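Local coordinates for protein cytochrome P450 (Rhodococcus erythropolis, PDB 3WEC) that probably acts as a heme monooxygenase that hydroxylates the quinoline nitrogen of aurachin alkaloids, the step that gives them antibiotic activity, at residues L11-D19 with V29-H40; E256-I267 with K394-L405. One frame throughout, in Å; residues are numbered along the deposited sequence.

Contact 1. Residues L11-D19 with V29-H40; sequences LALAVNPFD and VYARLRTELPIH
Leu13 is the main apolar side chain that residues 11-19 offer to helix 27-36. Leu13 and Arg32 run alongside each other, pointing opposite ways. Leu13 CG sits over one face of the Arg32 guanidinium, toward the rim, 3.3 Å from Arg32 NH1. The Arg32 chain bends at chi3 (86°), which folds the guanidinium back beside Leu13. A salt bridge to Glu36 also holds this group (Arg32 NH2 to Glu36 OE2, 3.0 Å); as a hydrogen bond it is weak, bent to 120°. Leu13 CD2 lies 4.1 Å from Val29 CG1. Leu13 CD1 enters between Leu33 CD2 (4.3 Å) and Leu37 CB (4.1 Å). Asn16 lays its amide oxygen against both methyls of Val29, with Asn16 OD1 3.3 Å from Val29 CG2. Pro17 CD meets Val29 CG1 at 4.2 Å. Ala14 CB meets the His40 ring obliquely, 3.9 Å from His40 CD2. No hydrogen bond crosses; van der Waals packing carries the contact, part of it against polar groups. In the P450 fold, helix 27-36 is helix A, and strand 39-41 edges the five-stranded sheet. The leading segment packs on both. Tyr30 and Arg34 instead meet helix 328-333, and His40 pairs through its backbone with Ile48 in strand 47-49.

Contact 2. Residues E256-I267 with K394-L405; sequences ETTSNTIGNMLI and KPGMGLRGPETL. With HEM (protoporphyrin IX containing Fe), chain B.
Asn260 and Asn264 both place CG beside the backbone N and anti to the carbonyl carbon (chi1 -86° and -74°). This swings two amides, one helical turn apart, toward the carbonyl of Arg400. Asn264 ND2 donates to Arg400 O at 3.2 Å, with an N-H...O angle of 143°. The donor stands above the carbonyl plane. Asn260 ND2 lies 3.3 Å from the same Arg400 O, but its angle is too poor for a hydrogen bond. Water 2 lies between Asn260 OD1 (2.7 Å) and Pro402 O and can donate to either. Water 1 joins Ser259 OG and Lys394 NZ, with a weak link to Asn260 OD1. With no side chain at Gly401 the backbones close to 4.5 Å between Asn260 CA and Gly401 CA; likewise Pro402 CG lies on Gly263 CA. Asn264 OD1 is buried without a polar partner and packs 3.4 Å from Pro402 CD. Ile267 reaches its CD1 to Pro402 CG at 3.8 Å, and Leu405 closes on Ile267 and Leu266. Lys394 forms a long salt bridge with Glu256, NZ to OE2 at 3.9 Å; its stronger partner is Glu154. Helix 240-271 is the long distal helix of the P450 fold, and Glu256 and Thr257 belong to its acid-threonine motif. Thr257 touches a heme vinyl group and the bound aurachin intermediate. Met397, Gly398 and Leu399 touch that ligand too, consistent with the sixth substrate recognition site. One direct amide-to-carbonyl bond and two waters thus join the distal helix to the substrate-contacting loop, while Ile267, Leu266, Pro402 and Leu405 pack together at the far end.

Overall arrangement
Contact 2 is buried near the middle of the chain, beside the heme and the bound ligand. Contact 1 is only partly buried and lies near the surface, away from the annotated sites. They share no helix or strand: contact 1 holds the N-terminal segment on helix 27-36 and the start of strand 39-41, and contact 2 holds a loop on helix 240-271. Their chemistry differs. Contact 1 has no polar bond across it and has its ion pair within one helix. Contact 2 mixes one hydrogen bond from an asparagine amide, bridging waters and a long ion pair with apolar packing. Their centres are 23 Å apart, yet they touch where Phe18 packs on the 394-405 loop, with Phe18 CE1 3.3 Å from Gly396 O.

Contact 1. Residues L11-D19 with V29-H40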
loop_
_atom_site.group_PDB
_atom_site.type_symbol
_atom_site.label_atom_id
_atom_site.label_comp_id
_atom_site.label_asym_id
_atom_site.label_seq_id
_atom_site.Cartn_x
_atom_site.Cartn_y
_atom_site.Cartn_z
ATOM N N LEU A 11 11.791 -28.411 1.728
ATOM C CA LEU A 11 11.556 -28.414 0.253
ATOM C C LEU A 11 10.066 -28.217 -0.049
ATOM O O LEU A 11 9.711 -27.478 -0.976
ATOM C CB LEU A 11 12.085 -29.709 -0.391
ATOM C CG LEU A 11 12.853 -29.699 -1.737
ATOM C CD1 LEU A 11 12.821 -28.336 -2.434
ATOM C CD2 LEU A 11 14.285 -30.224 -1.607
ATOM N N ALA A 12 9.210 -28.878 0.742
ATOM C CA ALA A 12 7.744 -28.725 0.670
ATOM C C ALA A 12 7.270 -27.429 1.358
ATOM O O ALA A 12 6.090 -27.053 1.289
ATOM C CB ALA A 12 7.045 -29.954 1.254
ATOM N N LEU A 13 8.215 -26.751 2.010
ATOM C CA LEU A 13 7.998 -25.448 2.606
ATOM C C LEU A 13 7.949 -24.378 1.515
ATOM O O LEU A 13 7.074 -23.507 1.538
ATOM C CB LEU A 13 9.115 -25.112 3.604
ATOM C CG LEU A 13 8.819 -24.214 4.827
ATOM C CD1 LEU A 13 10.101 -23.607 5.392
ATOM C CD2 LEU A 13 7.777 -23.124 4.571
ATOM N N ALA A 14 8.896 -24.449 0.576
ATOM C CA ALA A 14 8.970 -23.506 -0.539
ATOM C C ALA A 14 7.664 -23.461 -1.330
ATOM O O ALA A 14 7.084 -22.382 -1.503
ATOM C CB ALA A 14 10.145 -23.821 -1.449
ATOM N N VAL A 15 7.200 -24.625 -1.778
ATOM C CA VAL A 15 5.918 -24.774 -2.491
ATOM C C VAL A 15 4.746 -24.130 -1.723
ATOM O O VAL A 15 3.673 -23.892 -2.284
ATOM C CB VAL A 15 5.617 -26.272 -2.802
ATOM C CG1 VAL A 15 4.350 -26.438 -3.636
ATOM C CG2 VAL A 15 6.793 -26.928 -3.515
ATOM N N ASN A 16 4.964 -23.827 -0.447
ATOM C CA ASN A 16 3.894 -23.284 0.391
ATOM C C ASN A 16 3.455 -21.806 0.171
ATOM O O ASN A 16 2.248 -21.546 0.134
ATOM C CB ASN A 16 4.141 -23.601 1.866
ATOM C CG ASN A 16 2.851 -23.684 2.660
ATOM O OD1 ASN A 16 2.181 -22.665 2.911
ATOM N ND2 ASN A 16 2.490 -24.904 3.066
ATOM N N PRO A 17 4.402 -20.835 0.058
ATOM C CA PRO A 17 4.007 -19.561 -0.595
ATOM C C PRO A 17 3.742 -19.742 -2.107
ATOM O O PRO A 17 4.703 -19.932 -2.850
ATOM C CB PRO A 17 5.247 -18.676 -0.398
ATOM C CG PRO A 17 5.887 -19.192 0.836
ATOM C CD PRO A 17 5.666 -20.684 0.810
ATOM N N PHE A 18 2.503 -19.608 -2.601
ATOM C CA PHE A 18 1.397 -18.896 -1.954
ATOM C C PHE A 18 0.010 -19.219 -2.560
ATOM O O PHE A 18 -0.095 -19.694 -3.703
ATOM C CB PHE A 18 1.661 -17.377 -2.037
ATOM C CG PHE A 18 0.852 -16.669 -3.086
ATOM C CD1 PHE A 18 -0.246 -15.886 -2.715
ATOM C CD2 PHE A 18 1.184 -16.782 -4.439
ATOM C CE1 PHE A 18 -1.005 -15.241 -3.670
ATOM C CE2 PHE A 18 0.420 -16.143 -5.402
ATOM C CZ PHE A 18 -0.672 -15.368 -5.015
ATOM N N ASP A 19 -1.033 -18.970 -1.761
ATOM C CA ASP A 19 -2.476 -18.918 -2.156
ATOM C C ASP A 19 -3.382 -20.180 -2.050
ATOM O O ASP A 19 -4.621 -20.049 -2.106
ATOM C CB ASP A 19 -2.740 -18.073 -3.437
ATOM C CG ASP A 19 -2.911 -18.903 -4.708
ATOM O OD1 ASP A 19 -2.783 -18.300 -5.788
ATOM O OD2 ASP A 19 -3.179 -20.123 -4.655
ATOM N N VAL A 29 3.236 -20.022 8.400
ATOM C CA VAL A 29 4.129 -20.436 7.313
ATOM C C VAL A 29 5.324 -19.496 7.245
ATOM O O VAL A 29 6.440 -19.920 6.941
ATOM C CB VAL A 29 3.397 -20.499 5.954
ATOM C CG1 VAL A 29 4.377 -20.780 4.818
ATOM C CG2 VAL A 29 2.274 -21.539 5.990
ATOM N N TYR A 30 5.063 -18.217 7.530
ATOM C CA TYR A 30 6.098 -17.206 7.723
ATOM C C TYR A 30 6.980 -17.595 8.898
ATOM O O TYR A 30 8.178 -17.316 8.895
ATOM C CB TYR A 30 5.472 -15.837 8.029
ATOM C CG TYR A 30 4.776 -15.108 6.872
ATOM C CD1 TYR A 30 3.796 -14.153 7.126
ATOM C CD2 TYR A 30 5.119 -15.342 5.552
ATOM C CE1 TYR A 30 3.168 -13.468 6.104
ATOM C CE2 TYR A 30 4.494 -14.648 4.515
ATOM C CZ TYR A 30 3.513 -13.713 4.788
ATOM O OH TYR A 30 2.879 -13.040 3.739
ATOM N N ALA A 31 6.374 -18.210 9.911
ATOM C CA ALA A 31 7.120 -18.709 11.050
ATOM C C ALA A 31 8.104 -19.820 10.608
ATOM O O ALA A 31 9.310 -19.702 10.863
ATOM C CB ALA A 31 6.181 -19.180 12.158
ATOM N N ARG A 32 7.584 -20.850 9.921
ATOM C CA ARG A 32 8.397 -21.931 9.333
ATOM C C ARG A 32 9.589 -21.341 8.587
ATOM O O ARG A 32 10.716 -21.708 8.859
ATOM C CB ARG A 32 7.580 -22.828 8.376
ATOM C CG ARG A 32 6.673 -23.877 9.011
ATOM C CD ARG A 32 6.398 -24.998 8.021
ATOM N NE ARG A 32 7.467 -25.996 8.077
ATOM C CZ ARG A 32 7.791 -26.851 7.106
ATOM N NH1 ARG A 32 7.145 -26.835 5.948
ATOM N NH2 ARG A 32 8.782 -27.715 7.287
ATOM N N LEU A 33 9.327 -20.413 7.665
ATOM C CA LEU A 33 10.379 -19.688 6.932
ATOM C C LEU A 33 11.508 -19.081 7.788
ATOM O O LEU A 33 12.678 -19.257 7.469
ATOM C CB LEU A 33 9.777 -18.590 6.042
ATOM C CG LEU A 33 9.366 -19.014 4.630
ATOM C CD1 LEU A 33 8.764 -17.841 3.862
ATOM C CD2 LEU A 33 10.526 -19.619 3.856
ATOM N N ARG A 34 11.157 -18.348 8.840
ATOM C CA ARG A 34 12.167 -17.707 9.691
ATOM C C ARG A 34 13.017 -18.706 10.504
ATOM O O ARG A 34 14.233 -18.539 10.594
ATOM C CB ARG A 34 11.526 -16.658 10.598
ATOM C CG ARG A 34 10.860 -15.512 9.846
ATOM C CD ARG A 34 10.623 -14.318 10.755
ATOM N NE ARG A 34 9.739 -14.657 11.867
ATOM C CZ ARG A 34 8.420 -14.753 11.765
ATOM N NH1 ARG A 34 7.813 -14.531 10.610
ATOM N NH2 ARG A 34 7.699 -15.050 12.824
ATOM N N THR A 35 12.397 -19.741 11.083
ATOM C CA THR A 35 13.156 -20.749 11.858
ATOM C C THR A 35 14.030 -21.637 10.961
ATOM O O THR A 35 15.147 -22.010 11.355
ATOM C CB THR A 35 12.258 -21.666 12.734
ATOM O OG1 THR A 35 11.306 -20.884 13.455
ATOM C CG2 THR A 35 13.094 -22.469 13.745
ATOM N N GLU A 36 13.534 -21.962 9.764
ATOM C CA GLU A 36 14.165 -22.989 8.913
ATOM C C GLU A 36 14.847 -22.485 7.630
ATOM O O GLU A 36 15.972 -22.905 7.328
ATOM C CB GLU A 36 13.145 -24.084 8.564
ATOM C CG GLU A 36 12.563 -24.789 9.781
ATOM C CD GLU A 36 11.172 -25.351 9.543
ATOM O OE1 GLU A 36 10.259 -25.030 10.342
ATOM O OE2 GLU A 36 10.996 -26.118 8.568
ATOM N N LEU A 37 14.167 -21.588 6.898
ATOM C CA LEU A 37 14.554 -21.178 5.538
ATOM C C LEU A 37 14.379 -19.655 5.345
ATOM O O LEU A 37 13.449 -19.199 4.656
ATOM C CB LEU A 37 13.703 -21.958 4.528
ATOM C CG LEU A 37 13.979 -22.039 3.023
ATOM C CD1 LEU A 37 15.177 -22.927 2.690
ATOM C CD2 LEU A 37 12.721 -22.545 2.329
ATOM N N PRO A 38 15.277 -18.865 5.965
ATOM C CA PRO A 38 15.158 -17.411 5.962
ATOM C C PRO A 38 15.256 -16.775 4.557
ATOM O O PRO A 38 14.636 -15.733 4.305
ATOM C CB PRO A 38 16.320 -16.961 6.850
ATOM C CG PRO A 38 17.317 -18.071 6.791
ATOM C CD PRO A 38 16.510 -19.326 6.635
ATOM N N ILE A 39 16.024 -17.389 3.651
ATOM C CA ILE A 39 16.148 -16.874 2.270
ATOM C C ILE A 39 16.109 -18.043 1.294
ATOM O O ILE A 39 16.712 -19.078 1.556
ATOM C CB ILE A 39 17.465 -16.066 2.042
ATOM C CG1 ILE A 39 17.591 -14.883 3.027
ATOM C CG2 ILE A 39 17.562 -15.558 0.596
ATOM C CD1 ILE A 39 18.568 -15.088 4.167
ATOM N N HIS A 40 15.409 -17.899 0.176
ATOM C CA HIS A 40 15.448 -18.953 -0.842
ATOM C C HIS A 40 15.004 -18.488 -2.188
ATOM O O HIS A 40 14.221 -17.540 -2.292
ATOM C CB HIS A 40 14.641 -20.178 -0.407
ATOM C CG HIS A 40 13.147 -19.950 -0.339
ATOM N ND1 HIS A 40 12.568 -19.144 0.583
ATOM C CD2 HIS A 40 12.107 -20.482 -1.105
ATOM C CE1 HIS A 40 11.229 -19.162 0.409
ATOM N NE2 HIS A 40 10.950 -19.974 -0.629
#

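Contact 2. Residues E256-I267 with K394-L405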
loop_
_atom_site.group_PDB
_atom_site.type_symbol
_atom_site.label_atom_id
_atom_site.label_comp_id
_atom_site.label_asym_id
_atom_site.label_seq_id
_atom_site.Cartn_x
_atom_site.Cartn_y
_atom_site.Cartn_z
ATOM N N GLU A 256 -5.635 0.975 -1.955
ATOM C CA GLU A 256 -5.839 -0.364 -1.395
ATOM C C GLU A 256 -4.997 -0.614 -0.168
ATOM O O GLU A 256 -5.393 -1.401 0.671
ATOM C CB GLU A 256 -5.660 -1.492 -2.429
ATOM C CG GLU A 256 -7.008 -2.064 -2.880
ATOM C CD GLU A 256 -6.871 -2.938 -4.094
ATOM O OE1 GLU A 256 -5.714 -3.354 -4.395
ATOM O OE2 GLU A 256 -7.911 -3.201 -4.768
ATOM N N THR A 257 -3.852 0.051 -0.077
ATOM C CA THR A 257 -3.052 0.035 1.136
ATOM C C THR A 257 -3.903 0.553 2.315
ATOM O O THR A 257 -3.893 -0.047 3.376
ATOM C CB THR A 257 -1.793 0.946 1.026
ATOM O OG1 THR A 257 -2.186 2.249 0.531
ATOM C CG2 THR A 257 -0.789 0.325 0.110
ATOM N N THR A 258 -4.628 1.657 2.111
ATOM C CA THR A 258 -5.416 2.285 3.180
ATOM C C THR A 258 -6.696 1.469 3.391
ATOM O O THR A 258 -7.028 1.131 4.534
ATOM C CB THR A 258 -5.801 3.762 2.869
ATOM O OG1 THR A 258 -4.657 4.520 2.463
ATOM C CG2 THR A 258 -6.487 4.440 4.033
ATOM N N SER A 259 -7.402 1.119 2.309
ATOM C CA SER A 259 -8.647 0.371 2.540
ATOM C C SER A 259 -8.360 -0.995 3.147
ATOM O O SER A 259 -9.101 -1.419 4.011
ATOM C CB SER A 259 -9.537 0.272 1.326
ATOM O OG SER A 259 -8.944 -0.513 0.315
ATOM N N ASN A 260 -7.308 -1.687 2.703
ATOM C CA ASN A 260 -6.990 -3.002 3.263
ATOM C C ASN A 260 -6.749 -2.871 4.756
ATOM O O ASN A 260 -7.164 -3.705 5.512
ATOM C CB ASN A 260 -5.742 -3.609 2.583
ATOM C CG ASN A 260 -6.076 -4.363 1.316
ATOM O OD1 ASN A 260 -7.251 -4.522 0.953
ATOM N ND2 ASN A 260 -5.046 -4.877 0.652
ATOM N N THR A 261 -6.039 -1.828 5.157
ATOM C CA THR A 261 -5.728 -1.596 6.547
ATOM C C THR A 261 -6.930 -1.269 7.427
ATOM O O THR A 261 -6.936 -1.635 8.575
ATOM C CB THR A 261 -4.672 -0.478 6.720
ATOM O OG1 THR A 261 -3.522 -0.812 5.940
ATOM C CG2 THR A 261 -4.276 -0.377 8.175
ATOM N N ILE A 262 -7.913 -0.533 6.910
ATOM C CA ILE A 262 -9.149 -0.304 7.613
ATOM C C ILE A 262 -9.838 -1.663 7.859
ATOM O O ILE A 262 -10.330 -1.925 8.972
ATOM C CB ILE A 262 -10.135 0.542 6.745
ATOM C CG1 ILE A 262 -9.511 1.852 6.324
ATOM C CG2 ILE A 262 -11.497 0.711 7.441
ATOM C CD1 ILE A 262 -10.097 3.059 6.998
ATOM N N GLY A 263 -9.892 -2.513 6.814
ATOM C CA GLY A 263 -10.516 -3.845 6.959
ATOM C C GLY A 263 -9.810 -4.746 7.967
ATOM O O GLY A 263 -10.442 -5.296 8.862
ATOM N N ASN A 264 -8.493 -4.858 7.812
ATOM C CA ASN A 264 -7.616 -5.574 8.734
ATOM C C ASN A 264 -7.666 -5.019 10.166
ATOM O O ASN A 264 -7.595 -5.778 11.098
ATOM C CB ASN A 264 -6.173 -5.513 8.204
ATOM C CG ASN A 264 -5.946 -6.422 7.017
ATOM O OD1 ASN A 264 -6.774 -7.322 6.684
ATOM N ND2 ASN A 264 -4.818 -6.226 6.370
ATOM N N MET A 265 -7.769 -3.695 10.321
ATOM C CA MET A 265 -7.887 -3.082 11.656
ATOM C C MET A 265 -9.124 -3.602 12.347
ATOM O O MET A 265 -9.080 -4.048 13.505
ATOM C CB MET A 265 -7.971 -1.554 11.568
ATOM C CG MET A 265 -8.016 -0.886 12.931
ATOM S SD MET A 265 -8.158 0.891 12.798
ATOM C CE MET A 265 -6.460 1.352 12.524
ATOM N N LEU A 266 -10.221 -3.557 11.603
ATOM C CA LEU A 266 -11.519 -4.096 12.017
ATOM C C LEU A 266 -11.472 -5.586 12.468
ATOM O O LEU A 266 -11.824 -5.917 13.601
ATOM C CB LEU A 266 -12.516 -3.866 10.873
ATOM C CG LEU A 266 -13.463 -2.658 10.895
ATOM C CD1 LEU A 266 -13.302 -1.694 12.090
ATOM C CD2 LEU A 266 -13.512 -1.903 9.593
ATOM N N ILE A 267 -10.989 -6.453 11.576
ATOM C CA ILE A 267 -10.777 -7.875 11.856
ATOM C C ILE A 267 -9.955 -8.054 13.129
ATOM O O ILE A 267 -10.263 -8.897 13.930
ATOM C CB ILE A 267 -10.045 -8.570 10.671
ATOM C CG1 ILE A 267 -10.839 -8.405 9.364
ATOM C CG2 ILE A 267 -9.737 -10.040 10.976
ATOM C CD1 ILE A 267 -10.073 -8.692 8.091
ATOM N N LYS A 394 -9.105 -10.617 -0.634
ATOM C CA LYS A 394 -8.917 -10.221 -2.031
ATOM C C LYS A 394 -7.850 -11.100 -2.710
ATOM O O LYS A 394 -6.934 -11.599 -2.052
ATOM C CB LYS A 394 -8.566 -8.729 -2.137
ATOM C CG LYS A 394 -9.787 -7.809 -2.227
ATOM C CD LYS A 394 -9.477 -6.317 -2.062
ATOM C CE LYS A 394 -10.617 -5.531 -2.740
ATOM N NZ LYS A 394 -10.782 -4.100 -2.327
ATOM N N PRO A 395 -8.001 -11.362 -4.016
ATOM C CA PRO A 395 -6.867 -12.059 -4.615
ATOM C C PRO A 395 -5.669 -11.124 -4.820
ATOM O O PRO A 395 -5.777 -9.901 -4.598
ATOM C CB PRO A 395 -7.445 -12.584 -5.939
ATOM C CG PRO A 395 -8.929 -12.712 -5.670
ATOM C CD PRO A 395 -9.220 -11.480 -4.836
ATOM N N GLY A 396 -4.528 -11.700 -5.173
ATOM C CA GLY A 396 -3.380 -10.923 -5.589
ATOM C C GLY A 396 -2.097 -11.430 -4.984
ATOM O O GLY A 396 -2.120 -12.201 -4.043
ATOM N N MET A 397 -0.970 -10.973 -5.510
ATOM C CA MET A 397 0.331 -11.541 -5.139
ATOM C C MET A 397 0.955 -10.939 -3.883
ATOM O O MET A 397 1.489 -11.675 -3.065
ATOM C CB MET A 397 1.314 -11.471 -6.308
ATOM C CG MET A 397 1.136 -12.602 -7.302
ATOM S SD MET A 397 2.527 -12.800 -8.449
ATOM C CE MET A 397 3.831 -11.902 -7.552
ATOM N N GLY A 398 0.933 -9.619 -3.751
ATOM C CA GLY A 398 1.616 -8.954 -2.634
ATOM C C GLY A 398 0.741 -8.248 -1.588
ATOM O O GLY A 398 1.219 -7.866 -0.518
ATOM N N LEU A 399 -0.529 -8.031 -1.889
ATOM C CA LEU A 399 -1.406 -7.253 -0.965
ATOM C C LEU A 399 -2.335 -8.171 -0.203
ATOM O O LEU A 399 -2.658 -9.255 -0.676
ATOM C CB LEU A 399 -2.218 -6.221 -1.742
ATOM C CG LEU A 399 -1.739 -4.776 -1.991
ATOM C CD1 LEU A 399 -0.266 -4.517 -1.786
ATOM C CD2 LEU A 399 -2.245 -4.276 -3.353
ATOM N N ARG A 400 -2.724 -7.769 0.996
ATOM C CA ARG A 400 -3.631 -8.574 1.796
ATOM C C ARG A 400 -4.649 -7.729 2.537
ATOM O O ARG A 400 -4.318 -6.754 3.247
ATOM C CB ARG A 400 -2.865 -9.459 2.767
ATOM C CG ARG A 400 -3.744 -10.490 3.470
ATOM C CD ARG A 400 -2.914 -11.486 4.257
ATOM N NE ARG A 400 -3.742 -12.450 4.947
ATOM C CZ ARG A 400 -4.150 -12.329 6.199
ATOM N NH1 ARG A 400 -4.896 -13.275 6.762
ATOM N NH2 ARG A 400 -3.798 -11.272 6.894
ATOM N N GLY A 401 -5.907 -8.094 2.309
ATOM C CA GLY A 401 -7.022 -7.445 2.978
ATOM C C GLY A 401 -8.290 -8.137 2.528
ATOM O O GLY A 401 -8.285 -8.821 1.517
ATOM N N PRO A 402 -9.383 -7.946 3.276
ATOM C CA PRO A 402 -10.660 -8.612 2.992
ATOM C C PRO A 402 -11.393 -8.069 1.740
ATOM O O PRO A 402 -11.341 -6.864 1.431
ATOM C CB PRO A 402 -11.464 -8.332 4.268
ATOM C CG PRO A 402 -10.885 -7.031 4.779
ATOM C CD PRO A 402 -9.424 -7.222 4.564
ATOM N N GLU A 403 -12.097 -8.973 1.057
ATOM C CA GLU A 403 -12.893 -8.652 -0.132
ATOM C C GLU A 403 -14.232 -8.018 0.268
ATOM O O GLU A 403 -14.670 -7.067 -0.357
ATOM C CB GLU A 403 -13.108 -9.950 -0.997
ATOM C CG GLU A 403 -14.096 -9.854 -2.162
ATOM C CD GLU A 403 -13.632 -10.578 -3.426
ATOM O OE1 GLU A 403 -14.264 -11.597 -3.816
ATOM O OE2 GLU A 403 -12.636 -10.110 -4.049
ATOM N N THR A 404 -14.878 -8.622 1.272
ATOM C CA THR A 404 -16.153 -8.211 1.873
ATOM C C THR A 404 -15.982 -8.277 3.405
ATOM O O THR A 404 -15.005 -8.858 3.901
ATOM C CB THR A 404 -17.384 -9.100 1.469
ATOM O OG1 THR A 404 -17.288 -10.419 2.031
ATOM C CG2 THR A 404 -17.638 -9.166 -0.049
ATOM N N LEU A 405 -16.911 -7.696 4.164
ATOM C CA LEU A 405 -16.767 -7.691 5.629
ATOM C C LEU A 405 -18.095 -7.334 6.281
ATOM O O LEU A 405 -18.671 -6.277 5.984
ATOM C CB LEU A 405 -15.643 -6.717 6.050
ATOM C CG LEU A 405 -14.999 -6.878 7.437
ATOM C CD1 LEU A 405 -14.249 -8.209 7.592
ATOM C CD2 LEU A 405 -14.067 -5.707 7.704
HETATM C CHA HEM B . 5.785 3.351 -1.497
HETATM C CHB HEM B . 3.280 0.949 2.061
HETATM C CHC HEM B . -0.095 4.515 2.099
HETATM C CHD HEM B . 2.369 6.827 -1.652
HETATM C C1A HEM B . 5.289 2.400 -0.527
HETATM C C2A HEM B . 5.955 1.068 -0.347
HETATM C C3A HEM B . 5.210 0.401 0.695
HETATM C C4A HEM B . 4.157 1.359 1.021
HETATM C CMA HEM B . 5.469 -1.004 1.288
HETATM C CAA HEM B . 7.185 0.422 -0.996
HETATM C CBA HEM B . 8.352 0.928 -0.128
HETATM C CGA HEM B . 9.667 0.193 -0.452
HETATM O O1A HEM B . 9.865 -0.345 -1.582
HETATM O O2A HEM B . 10.572 0.187 0.430
HETATM C C1B HEM B . 2.100 1.759 2.357
HETATM C C2B HEM B . 1.261 1.358 3.484
HETATM C C3B HEM B . 0.274 2.402 3.441
HETATM C C4B HEM B . 0.648 3.276 2.335
HETATM C CMB HEM B . 1.311 0.174 4.409
HETATM C CAB HEM B . -0.865 2.472 4.393
HETATM C CBB HEM B . -2.064 2.741 3.940
HETATM C C1C HEM B . 0.305 5.487 1.105
HETATM C C2C HEM B . -0.543 6.618 0.725
HETATM C C3C HEM B . 0.202 7.264 -0.377
HETATM C C4C HEM B . 1.410 6.499 -0.610
HETATM C CMC HEM B . -1.861 6.965 1.361
HETATM C CAC HEM B . -0.173 8.460 -1.201
HETATM C CBC HEM B . -1.152 9.270 -0.867
HETATM C C1D HEM B . 3.540 6.012 -2.002
HETATM C C2D HEM B . 4.515 6.506 -2.970
HETATM C C3D HEM B . 5.558 5.463 -2.954
HETATM C C4D HEM B . 5.071 4.543 -1.914
HETATM C CMD HEM B . 4.404 7.741 -3.835
HETATM C CAD HEM B . 6.806 5.382 -3.787
HETATM C CBD HEM B . 7.951 5.939 -2.907
HETATM C CGD HEM B . 9.272 5.948 -3.602
HETATM O O1D HEM B . 10.046 6.910 -3.334
HETATM O O2D HEM B . 9.551 5.012 -4.421
HETATM N NA HEM B . 4.205 2.680 0.407
HETATM N NB HEM B . 1.798 2.922 1.706
HETATM N NC HEM B . 1.516 5.433 0.352
HETATM N ND HEM B . 3.892 4.875 -1.334
HETATM FE FE HEM B . 2.711 3.945 0.131
HETATM O O HOH W 1 -10.018 -3.045 -0.142
HETATM O O HOH W 2 -9.622 -4.819 2.137
HETATM O O HOH W 3 1.268 2.428 -1.195
#